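Local coordinates for protein NAD-dependent epimerase/dehydratase (Veillonella parvula DSM 2008, PDB 3R6D) that probably binds NAD(P) through a Rossmann-type fold, as expected of an NAD-dependent epimerase/dehydratase, at residues Y166-E171 with I206-P211. Numbering follows the deposited sequence.
Sequences YELIPE and IGVGEP
L168 drops its side chain between I206 and V208. Its CB lies 3.7 Å from CG2 of I206, and its CD2 reaches CG2 of V208 at 4.0 Å. L168 CG lies anti to its own carbonyl carbon (chi1 -61°), a setting that swings the leucine end back towards 206-209. V208 is itself wedged between two neighbours. Its CG2 serves L168, and its CG1 touches CB of Y166 at 4.0 Å. The tyrosine ring then leads away from the strand pair.

The face carrying E167 and I169 has a different relief. Here both partners across the ladder are glycines, G209 and G207, with no side chains to raise a bump. I169 stands beside G207 and meets it mainly through CB, where the two CA atoms come within 4.5 Å. E167 rises beside G209 and leans its aliphatic part on P211, CG to CG at 4.0 Å. The glutamate chain and the proline ring pass alongside, head to tail, and E167 OE2 ends 3.6 Å from P211 CA.

Four backbone hydrogen bonds hold this short antiparallel ladder. E167 and G209 exchange two, as do I169 and G207. The bond from I169 N to G207 O is short at 2.8 Å, but the donor sits 35° above the carbonyl plane. The same oxygen also takes a CA-H contact from L168.

Strand 167-169 is joined to the Rossmann-type sheet through 204-209, which runs parallel to 148-158 on its other flank, with backbone bonds from I206 to I151 and R153. F201 packs on L168, and the OH of Y166 is hydrogen-bonded to D191 in helix 182-193. The carboxylate of E210 is hydrogen-bonded to Y158, at the end of strand 148-158, and to Q179, at the start of strand 179-181.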
ATOM      1  N   TYR A 166     -10.720   1.002 -11.483  1.00 17.90           N
ATOM      2  CA  TYR A 166     -10.921   1.167 -10.030  1.00 14.99           C
ATOM      3  C   TYR A 166     -11.774   2.387  -9.772  1.00 14.14           C
ATOM      4  O   TYR A 166     -11.891   3.260 -10.642  1.00 15.27           O
ATOM      5  CB  TYR A 166      -9.575   1.311  -9.293  1.00 13.96           C
ATOM      6  CG  TYR A 166      -8.830   2.578  -9.628  1.00 13.32           C
ATOM      7  CD1 TYR A 166      -9.089   3.761  -8.937  1.00 13.77           C
ATOM      8  CD2 TYR A 166      -7.865   2.604 -10.641  1.00 13.20           C
ATOM      9  CE1 TYR A 166      -8.429   4.961  -9.243  1.00 13.49           C
ATOM     10  CE2 TYR A 166      -7.186   3.804 -10.952  1.00 13.40           C
ATOM     11  CZ  TYR A 166      -7.479   4.971 -10.252  1.00 14.01           C
ATOM     12  OH  TYR A 166      -6.817   6.148 -10.542  1.00 14.47           O
ATOM     13  N   GLU A 167     -12.399   2.449  -8.597  1.00 13.51           N
ATOM     14  CA  GLU A 167     -12.952   3.698  -8.117  1.00 13.08           C
ATOM     15  C   GLU A 167     -12.414   3.961  -6.722  1.00 12.19           C
ATOM     16  O   GLU A 167     -12.062   3.020  -5.978  1.00 11.88           O
ATOM     17  CB  GLU A 167     -14.490   3.668  -8.138  1.00 14.64           C
ATOM     18  CG  GLU A 167     -15.095   2.519  -7.321  1.00 14.87           C
ATOM     19  CD  GLU A 167     -16.610   2.442  -7.445  1.00 17.34           C
ATOM     20  OE1 GLU A 167     -17.228   3.368  -8.047  1.00 20.58           O
ATOM     21  OE2 GLU A 167     -17.199   1.455  -6.957  1.00 16.59           O
ATOM     22  N   LEU A 168     -12.381   5.231  -6.372  1.00 12.34           N
ATOM     23  CA  LEU A 168     -11.866   5.692  -5.090  1.00 12.71           C
ATOM     24  C   LEU A 168     -13.044   6.070  -4.213  1.00 12.39           C
ATOM     25  O   LEU A 168     -13.969   6.748  -4.655  1.00 15.10           O
ATOM     26  CB  LEU A 168     -10.936   6.896  -5.301  1.00 13.34           C
ATOM     27  CG  LEU A 168      -9.699   6.618  -6.152  1.00 13.30           C
ATOM     28  CD1 LEU A 168      -8.813   7.829  -6.307  1.00 14.87           C
ATOM     29  CD2 LEU A 168      -8.873   5.471  -5.573  1.00 13.20           C
ATOM     30  N   ILE A 169     -13.015   5.597  -2.970  1.00 11.29           N
ATOM     31  CA  ILE A 169     -14.133   5.741  -2.038  1.00 11.86           C
ATOM     32  C   ILE A 169     -13.717   6.631  -0.879  1.00 12.36           C
ATOM     33  O   ILE A 169     -12.877   6.232  -0.063  1.00 11.62           O
ATOM     34  CB  ILE A 169     -14.612   4.360  -1.503  1.00 12.75           C
ATOM     35  CG1 ILE A 169     -14.927   3.393  -2.642  1.00 17.35           C
ATOM     36  CG2 ILE A 169     -15.825   4.530  -0.560  1.00 13.99           C
ATOM     37  CD1 ILE A 169     -16.034   3.759  -3.506  1.00 22.68           C
ATOM     38  N   PRO A 170     -14.271   7.842  -0.811  1.00 13.62           N
ATOM     39  CA  PRO A 170     -13.786   8.762   0.208  1.00 15.22           C
ATOM     40  C   PRO A 170     -14.097   8.315   1.633  1.00 13.29           C
ATOM     41  O   PRO A 170     -14.972   7.447   1.848  1.00 12.53           O
ATOM     42  CB  PRO A 170     -14.471  10.099  -0.148  1.00 18.04           C
ATOM     43  CG  PRO A 170     -15.438   9.864  -1.132  1.00 17.23           C
ATOM     44  CD  PRO A 170     -15.229   8.475  -1.740  1.00 14.63           C
ATOM     45  N   GLU A 171     -13.426   8.929   2.605  1.00 14.65           N
ATOM     46  CA  GLU A 171     -13.689   8.658   3.996  1.00 13.70           C
ATOM     47  C   GLU A 171     -15.144   8.946   4.305  1.00 14.70           C
ATOM     48  O   GLU A 171     -15.654  10.019   3.926  1.00 17.74           O
ATOM     49  CB  GLU A 171     -12.829   9.589   4.865  1.00 14.16           C
ATOM     50  CG  GLU A 171     -11.404   9.405   4.582  1.00 15.62           C
ATOM     51  CD  GLU A 171     -10.509  10.054   5.603  1.00 15.83           C
ATOM     52  OE1 GLU A 171     -10.806  10.071   6.818  1.00 17.91           O
ATOM     53  OE2 GLU A 171      -9.465  10.546   5.175  1.00 16.62           O
ATOM     54  N   ILE A 206      -8.398   6.390   1.688  1.00  9.13           N
ATOM     55  CA  ILE A 206      -9.239   6.293   0.493  1.00  9.88           C
ATOM     56  C   ILE A 206      -9.458   4.808   0.181  1.00  8.38           C
ATOM     57  O   ILE A 206      -8.492   4.046   0.092  1.00  9.38           O
ATOM     58  CB  ILE A 206      -8.527   7.008  -0.701  1.00 10.99           C
ATOM     59  CG1 ILE A 206      -8.212   8.478  -0.366  1.00 13.72           C
ATOM     60  CG2 ILE A 206      -9.364   6.950  -1.987  1.00 13.98           C
ATOM     61  CD1 ILE A 206      -9.379   9.296   0.144  1.00 18.74           C
ATOM     62  N   GLY A 207     -10.716   4.398  -0.011  1.00  8.52           N
ATOM     63  CA  GLY A 207     -10.995   3.021  -0.418  1.00  9.32           C
ATOM     64  C   GLY A 207     -10.727   2.831  -1.908  1.00  9.44           C
ATOM     65  O   GLY A 207     -10.862   3.782  -2.700  1.00 10.24           O
ATOM     66  N   VAL A 208     -10.358   1.613  -2.288  1.00  8.70           N
ATOM     67  CA  VAL A 208     -10.114   1.284  -3.698  1.00  9.55           C
ATOM     68  C   VAL A 208     -10.908   0.011  -3.992  1.00  9.40           C
ATOM     69  O   VAL A 208     -10.665  -1.028  -3.367  1.00  9.79           O
ATOM     70  CB  VAL A 208      -8.607   1.078  -4.004  1.00  9.30           C
ATOM     71  CG1 VAL A 208      -8.425   0.955  -5.508  1.00 11.37           C
ATOM     72  CG2 VAL A 208      -7.757   2.240  -3.510  1.00 10.79           C
ATOM     73  N   GLY A 209     -11.837   0.115  -4.953  1.00 10.22           N
ATOM     74  CA  GLY A 209     -12.708  -1.011  -5.244  1.00 10.45           C
ATOM     75  C   GLY A 209     -12.980  -1.133  -6.728  1.00 11.35           C
ATOM     76  O   GLY A 209     -12.837  -0.149  -7.473  1.00 11.78           O
ATOM     77  N   GLU A 210     -13.412  -2.323  -7.156  1.00 11.63           N
ATOM     78  CA  GLU A 210     -13.823  -2.548  -8.543  1.00 12.60           C
ATOM     79  C   GLU A 210     -15.282  -2.123  -8.714  1.00 12.83           C
ATOM     80  O   GLU A 210     -16.172  -2.665  -8.058  1.00 13.03           O
ATOM     81  CB  GLU A 210     -13.672  -4.022  -8.876  1.00 13.18           C
ATOM     82  CG  GLU A 210     -14.122  -4.394 -10.307  1.00 14.10           C
ATOM     83  CD  GLU A 210     -13.988  -5.866 -10.596  1.00 15.74           C
ATOM     84  OE1 GLU A 210     -13.212  -6.565  -9.945  1.00 18.30           O
ATOM     85  OE2 GLU A 210     -14.667  -6.329 -11.523  1.00 21.12           O
ATOM     86  N   PRO A 211     -15.537  -1.157  -9.617  1.00 14.22           N
ATOM     87  CA  PRO A 211     -16.922  -0.749  -9.825  1.00 15.70           C
ATOM     88  C   PRO A 211     -17.800  -1.944 -10.219  1.00 16.44           C
ATOM     89  O   PRO A 211     -17.346  -2.826 -10.929  1.00 17.11           O
ATOM     90  CB  PRO A 211     -16.829   0.238 -10.978  1.00 16.44           C
ATOM     91  CG  PRO A 211     -15.416   0.818 -10.882  1.00 16.83           C
ATOM     92  CD  PRO A 211     -14.585  -0.371 -10.438  1.00 14.55           C
TER